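Local structure of aminodeoxyfutalosine deaminase (Deinococcus radiodurans, 2IMR) at residues 216-220 and 221-225; 286-289 and 290-294; 312-315 and 316-319. The protein catalyses the zinc-dependent deamination of aminodeoxyfutalosine to futalosine in menaquinone biosynthesis, and less efficiently deaminates adenosine and several related nucleosides. All coordinates share one frame; numbering follows the deposited sequence.

Contact 1 of 3, residues 216-220 and 221-225; sequences FTVSH and RLMRL
S219 is the N-cap of helix 220-233, and three hydrogen bonds join it and H220 to the first turn. Its OG accepts from L222 N at 3.2 Å with an N-H...O angle of 164°, a capping bond. With chi1 at 70°, OG is tucked back above the main chain, facing the first helical turn. The carbonyl O of S219 receives M223 N at 2.9 Å, and R224 N donates to H220 O at 3.1 Å, so regular helical bonding starts at the cap itself.

Apolar contacts flank the cap. V218 CG1 lies 3.8 Å from L222 CG, the two side chains crossing at about a right angle, and 4.0 Å from M223 CB. The M223 chain bends at both chi2 and chi3, which brings CE back to within 4.1 Å of V218 CB. V218 and M223, the residue before the cap and the fourth of the helix, thus form a hydrophobic staple.

Outside the turn, R221 pairs with D185 of helix 184-199. The serine hydroxyl gives a first-turn amide, which has no i-4 carbonyl in the helix, a side-chain acceptor, while V218 packs close to H213, predicted to bind substrate.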
# COMPACT_ATOMS: atom_id res chain seq x y z
N PHE A 216 -4.44 15.88 -7.71
CA PHE A 216 -4.22 17.32 -7.83
C PHE A 216 -2.79 17.76 -8.14
O PHE A 216 -2.54 18.95 -8.32
CB PHE A 216 -4.73 18.03 -6.57
CG PHE A 216 -4.07 17.58 -5.30
CD1 PHE A 216 -2.93 18.22 -4.82
CD2 PHE A 216 -4.59 16.50 -4.59
CE1 PHE A 216 -2.32 17.79 -3.64
CE2 PHE A 216 -3.98 16.07 -3.41
CZ PHE A 216 -2.84 16.72 -2.94
N THR A 217 -1.86 16.81 -8.21
CA THR A 217 -0.48 17.15 -8.55
C THR A 217 -0.15 16.59 -9.94
O THR A 217 1.00 16.61 -10.38
CB THR A 217 0.53 16.59 -7.52
OG1 THR A 217 0.35 15.18 -7.39
CG2 THR A 217 0.33 17.25 -6.17
N VAL A 218 -1.18 16.09 -10.62
CA VAL A 218 -1.05 15.54 -11.97
C VAL A 218 -2.23 16.11 -12.75
O VAL A 218 -3.38 15.94 -12.33
CB VAL A 218 -1.15 13.99 -11.96
CG1 VAL A 218 -1.08 13.44 -13.39
CG2 VAL A 218 -0.00 13.40 -11.13
N SER A 219 -1.97 16.80 -13.86
CA SER A 219 -3.06 17.38 -14.64
C SER A 219 -3.99 16.29 -15.16
O SER A 219 -3.59 15.13 -15.31
CB SER A 219 -2.50 18.20 -15.82
OG SER A 219 -1.91 17.36 -16.80
N HIS A 220 -5.24 16.66 -15.44
CA HIS A 220 -6.21 15.69 -15.94
C HIS A 220 -5.69 15.01 -17.20
O HIS A 220 -5.85 13.80 -17.39
CB HIS A 220 -7.56 16.37 -16.22
CG HIS A 220 -7.48 17.48 -17.23
ND1 HIS A 220 -7.68 17.27 -18.57
CD2 HIS A 220 -7.21 18.80 -17.08
CE1 HIS A 220 -7.54 18.42 -19.22
NE2 HIS A 220 -7.26 19.36 -18.34
N ARG A 221 -5.05 15.79 -18.07
CA ARG A 221 -4.50 15.24 -19.31
C ARG A 221 -3.41 14.21 -19.05
O ARG A 221 -3.43 13.11 -19.61
CB ARG A 221 -3.96 16.37 -20.18
CG ARG A 221 -3.44 15.90 -21.53
CD ARG A 221 -2.99 17.05 -22.41
NE ARG A 221 -2.44 16.56 -23.67
CZ ARG A 221 -3.14 15.85 -24.56
NH1 ARG A 221 -4.41 15.55 -24.33
NH2 ARG A 221 -2.56 15.43 -25.67
N LEU A 222 -2.44 14.55 -18.20
CA LEU A 222 -1.36 13.62 -17.89
C LEU A 222 -1.88 12.37 -17.18
O LEU A 222 -1.38 11.26 -17.41
CB LEU A 222 -0.30 14.32 -17.03
CG LEU A 222 0.91 13.48 -16.59
CD1 LEU A 222 1.60 12.88 -17.81
CD2 LEU A 222 1.87 14.34 -15.79
N MET A 223 -2.89 12.54 -16.33
CA MET A 223 -3.47 11.41 -15.60
C MET A 223 -4.06 10.38 -16.57
O MET A 223 -3.87 9.18 -16.41
CB MET A 223 -4.55 11.90 -14.64
CG MET A 223 -5.20 10.79 -13.80
SD MET A 223 -4.05 10.03 -12.62
CE MET A 223 -4.10 11.24 -11.31
N ARG A 224 -4.79 10.86 -17.58
CA ARG A 224 -5.38 9.96 -18.56
C ARG A 224 -4.33 9.33 -19.47
O ARG A 224 -4.46 8.17 -19.85
CB ARG A 224 -6.43 10.69 -19.41
CG ARG A 224 -7.74 10.89 -18.69
CD ARG A 224 -8.88 11.14 -19.67
NE ARG A 224 -8.94 10.12 -20.73
CZ ARG A 224 -8.89 8.81 -20.53
NH1 ARG A 224 -8.78 8.32 -19.30
NH2 ARG A 224 -8.97 7.97 -21.56
N LEU A 225 -3.30 10.10 -19.83
CA LEU A 225 -2.25 9.56 -20.68
C LEU A 225 -1.57 8.42 -19.93
O LEU A 225 -1.27 7.37 -20.51
CB LEU A 225 -1.20 10.63 -21.01
CG LEU A 225 -1.58 11.73 -22.00
CD1 LEU A 225 -0.43 12.72 -22.16
CD2 LEU A 225 -1.93 11.09 -23.34

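Contact 2 of 3, residues 286-289 and 290-294; sequences VRYL and DELGV
L289 and V294 close the Schellman motif that ends helix 285-292, one of the helices packed round the barrel of this amidohydrolase. V294 N donates to L289 O at 3.0 Å, and inside it G293 N bonds to D290 O at 3.1 Å. G293 makes this reversal with a positive phi of 89°, where a CB would collide with the carbonyl O of L292. The hydrophobic contact that accompanies the motif is present too, L289 CD2 lying 4.1 Å from V294 CB. Both side chains also touch strand 238-241, which carries the zinc ligand H240.

Y288, one residue before L289, accepts at its carbonyl O from L292 N. The side chains of Y288 and L292 run side by side in the same direction, and CD2 of the leucine rests 3.7 Å from CZ of the tyrosine.

On the outer face, R287 and E291 form a salt bridge. The arginine is extended from CG to NE and reaches along the helix, where OE2 of E291 meets the edge of the guanidinium. The group planes are 78° apart, and both bonds to OE2 are weak. Each partner has a second mate: R287 NH1 pairs with D282, and E291 OE1 with R277. Cutting R287 back to an alanine would probably leave D282 without this mate and E291 OE2 without its charged partner, with R277 still bridged to OE1. The shared oxygen E291 OE2 lies 2.9 Å from R287 NE and 3.2 Å from R287 NH2.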
# COMPACT_ATOMS: atom_id res chain seq x y z
N VAL A 286 -12.50 11.20 -5.92
CA VAL A 286 -12.85 9.89 -6.45
C VAL A 286 -13.81 10.02 -7.63
O VAL A 286 -13.64 9.36 -8.66
CB VAL A 286 -13.47 8.99 -5.36
CG1 VAL A 286 -13.82 7.63 -5.94
CG2 VAL A 286 -12.48 8.84 -4.20
N ARG A 287 -14.83 10.86 -7.49
CA ARG A 287 -15.79 11.05 -8.57
C ARG A 287 -15.04 11.63 -9.77
O ARG A 287 -15.28 11.25 -10.91
CB ARG A 287 -16.91 12.00 -8.15
CG ARG A 287 -17.99 12.12 -9.20
CD ARG A 287 -19.02 13.18 -8.85
NE ARG A 287 -19.82 13.51 -10.02
CZ ARG A 287 -20.35 14.70 -10.27
NH1 ARG A 287 -20.17 15.70 -9.42
NH2 ARG A 287 -21.03 14.90 -11.39
N TYR A 288 -14.12 12.55 -9.49
CA TYR A 288 -13.31 13.15 -10.54
C TYR A 288 -12.60 12.07 -11.37
O TYR A 288 -12.71 12.05 -12.59
CB TYR A 288 -12.26 14.08 -9.91
CG TYR A 288 -11.08 14.37 -10.80
CD1 TYR A 288 -11.24 15.00 -12.04
CD2 TYR A 288 -9.78 14.01 -10.41
CE1 TYR A 288 -10.15 15.26 -12.86
CE2 TYR A 288 -8.69 14.27 -11.22
CZ TYR A 288 -8.88 14.89 -12.45
OH TYR A 288 -7.79 15.15 -13.26
N LEU A 289 -11.89 11.17 -10.70
CA LEU A 289 -11.17 10.10 -11.40
C LEU A 289 -12.11 9.15 -12.13
O LEU A 289 -11.81 8.68 -13.22
CB LEU A 289 -10.32 9.30 -10.42
CG LEU A 289 -9.12 10.02 -9.80
CD1 LEU A 289 -8.46 9.11 -8.76
CD2 LEU A 289 -8.14 10.40 -10.90
N ASP A 290 -13.24 8.86 -11.50
CA ASP A 290 -14.21 7.95 -12.09
C ASP A 290 -14.77 8.52 -13.40
O ASP A 290 -14.80 7.83 -14.42
CB ASP A 290 -15.34 7.68 -11.09
CG ASP A 290 -16.22 6.52 -11.51
OD1 ASP A 290 -15.69 5.53 -12.06
OD2 ASP A 290 -17.45 6.60 -11.28
N GLU A 291 -15.19 9.78 -13.37
CA GLU A 291 -15.74 10.41 -14.57
C GLU A 291 -14.67 10.71 -15.60
O GLU A 291 -14.97 10.86 -16.79
CB GLU A 291 -16.51 11.68 -14.20
CG GLU A 291 -17.57 11.44 -13.14
CD GLU A 291 -18.55 12.58 -13.02
OE1 GLU A 291 -18.17 13.75 -13.27
OE2 GLU A 291 -19.72 12.31 -12.66
N LEU A 292 -13.42 10.81 -15.16
CA LEU A 292 -12.32 11.07 -16.07
C LEU A 292 -12.00 9.80 -16.83
O LEU A 292 -11.31 9.84 -17.85
CB LEU A 292 -11.08 11.55 -15.30
CG LEU A 292 -9.86 11.92 -16.15
CD1 LEU A 292 -10.22 13.00 -17.15
CD2 LEU A 292 -8.74 12.40 -15.23
N GLY A 293 -12.50 8.67 -16.33
CA GLY A 293 -12.26 7.40 -16.98
C GLY A 293 -11.00 6.70 -16.51
O GLY A 293 -10.58 5.70 -17.08
N VAL A 294 -10.40 7.23 -15.45
CA VAL A 294 -9.18 6.65 -14.90
C VAL A 294 -9.43 5.37 -14.11
O VAL A 294 -8.60 4.47 -14.10
CB VAL A 294 -8.44 7.69 -14.01
CG1 VAL A 294 -7.23 7.05 -13.34
CG2 VAL A 294 -8.00 8.87 -14.86

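Contact 3 of 3, residues 312-315 and 316-319; sequences IARV and ARAG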
# COMPACT_ATOMS: atom_id res chain seq x y z
N ILE A 312 -17.22 5.26 -2.34
CA ILE A 312 -17.00 3.84 -2.09
C ILE A 312 -17.72 2.98 -3.13
O ILE A 312 -17.17 2.00 -3.61
CB ILE A 312 -17.46 3.47 -0.66
CG1 ILE A 312 -16.56 4.18 0.36
CG2 ILE A 312 -17.38 1.95 -0.45
CD1 ILE A 312 -17.03 4.07 1.79
N ALA A 313 -18.95 3.36 -3.48
CA ALA A 313 -19.72 2.62 -4.48
C ALA A 313 -19.01 2.66 -5.83
O ALA A 313 -18.97 1.66 -6.55
CB ALA A 313 -21.13 3.21 -4.59
N ARG A 314 -18.45 3.82 -6.18
CA ARG A 314 -17.74 3.96 -7.46
C ARG A 314 -16.50 3.07 -7.49
O ARG A 314 -16.19 2.45 -8.51
CB ARG A 314 -17.34 5.42 -7.69
CG ARG A 314 -18.51 6.38 -7.88
CD ARG A 314 -18.04 7.82 -7.98
NE ARG A 314 -19.14 8.76 -8.21
CZ ARG A 314 -19.70 9.00 -9.40
NH1 ARG A 314 -19.27 8.37 -10.48
NH2 ARG A 314 -20.69 9.88 -9.50
N VAL A 315 -15.79 3.01 -6.37
CA VAL A 315 -14.59 2.19 -6.26
C VAL A 315 -14.93 0.71 -6.41
O VAL A 315 -14.25 -0.04 -7.11
CB VAL A 315 -13.88 2.42 -4.90
CG1 VAL A 315 -12.75 1.42 -4.70
CG2 VAL A 315 -13.35 3.84 -4.85
N ALA A 316 -16.00 0.29 -5.73
CA ALA A 316 -16.45 -1.09 -5.78
C ALA A 316 -16.84 -1.50 -7.20
O ALA A 316 -16.48 -2.57 -7.67
CB ALA A 316 -17.63 -1.28 -4.83
N ARG A 317 -17.58 -0.62 -7.88
CA ARG A 317 -18.03 -0.88 -9.24
C ARG A 317 -16.86 -1.06 -10.21
O ARG A 317 -16.89 -1.93 -11.08
CB ARG A 317 -18.91 0.29 -9.73
CG ARG A 317 -19.27 0.22 -11.21
CD ARG A 317 -20.25 1.32 -11.59
NE ARG A 317 -19.73 2.66 -11.35
CZ ARG A 317 -20.38 3.78 -11.65
NH1 ARG A 317 -21.59 3.70 -12.21
NH2 ARG A 317 -19.85 4.96 -11.40
N ALA A 318 -15.83 -0.24 -10.03
CA ALA A 318 -14.65 -0.29 -10.89
C ALA A 318 -13.76 -1.49 -10.62
O ALA A 318 -12.96 -1.89 -11.47
CB ALA A 318 -13.85 1.00 -10.74
N GLY A 319 -13.89 -2.07 -9.43
CA GLY A 319 -13.07 -3.22 -9.09
C GLY A 319 -11.66 -2.83 -8.67
O GLY A 319 -10.72 -3.61 -8.82
O HOH W 1 -16.95 3.17 -11.11
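R314 and R317 are brought alongside each other by different torsions. In R314, CG stands opposite the carbonyl carbon (chi1 -66°) and the chain runs extended to NE; in R317, CG is anti to the backbone N, and a bend at chi3 (60°) turns the guanidinium back towards its neighbour. The two side chains then point the same way, with R314 NH1 only 3.6 Å from R317 NH2. R314 NH1 lies in the plane of the R317 guanidinium, at its edge, while the two planes are 65° apart. D290 of helix 285-292, whose OD2 forms salt bridges to both nitrogens, probably offsets the like charges and so makes this closeness tolerable. R314 NE has its own acidic partner in D310.

A water ties the second arginine to the backbone: it accepts from R317 NE at 2.8 Å and donates to R314 O, also at 2.8 Å. That carbonyl therefore has two donors, since A318 N bonds to it at 3.1 Å.

The residues belong to helix 309-318, the crossover helix of the beta-alpha-beta unit between parallel strands 300-303 and 322-324 of the barrel. Earlier in this turn, A316 N donates to I312 O and R317 N to A313 O, each at 3.0 Å. V315 is buried and faces V286 of helix 285-292, whereas I312 packs on A341 and F342 of helix 339-344. At the C-terminal end, the chain leaves helical geometry at G319 with a positive phi, and G319 N makes a weak bond of 3.1 Å to V315 O.

The three contacts follow one another along the chain without nesting or crossing, each closing locally. Contact 1 closes the entry from the loop after strand 206-212 into helix 220-233. Contact 2 closes the exit of helix 285-292, just ahead of strand 300-303, and contact 3 the end of helix 309-318 before strand 322-324. Contact 2 lies in the middle: H220 and M223 of contact 1 pack against Y288 and V294, and D290 is bridged to both R314 and R317 of contact 3. Contacts 1 and 3 do not touch, their nearest atoms being about 12 Å apart. Helix 285-292 joins two other helices of the barrel, by packing towards one and by salt bridges with packing towards the other.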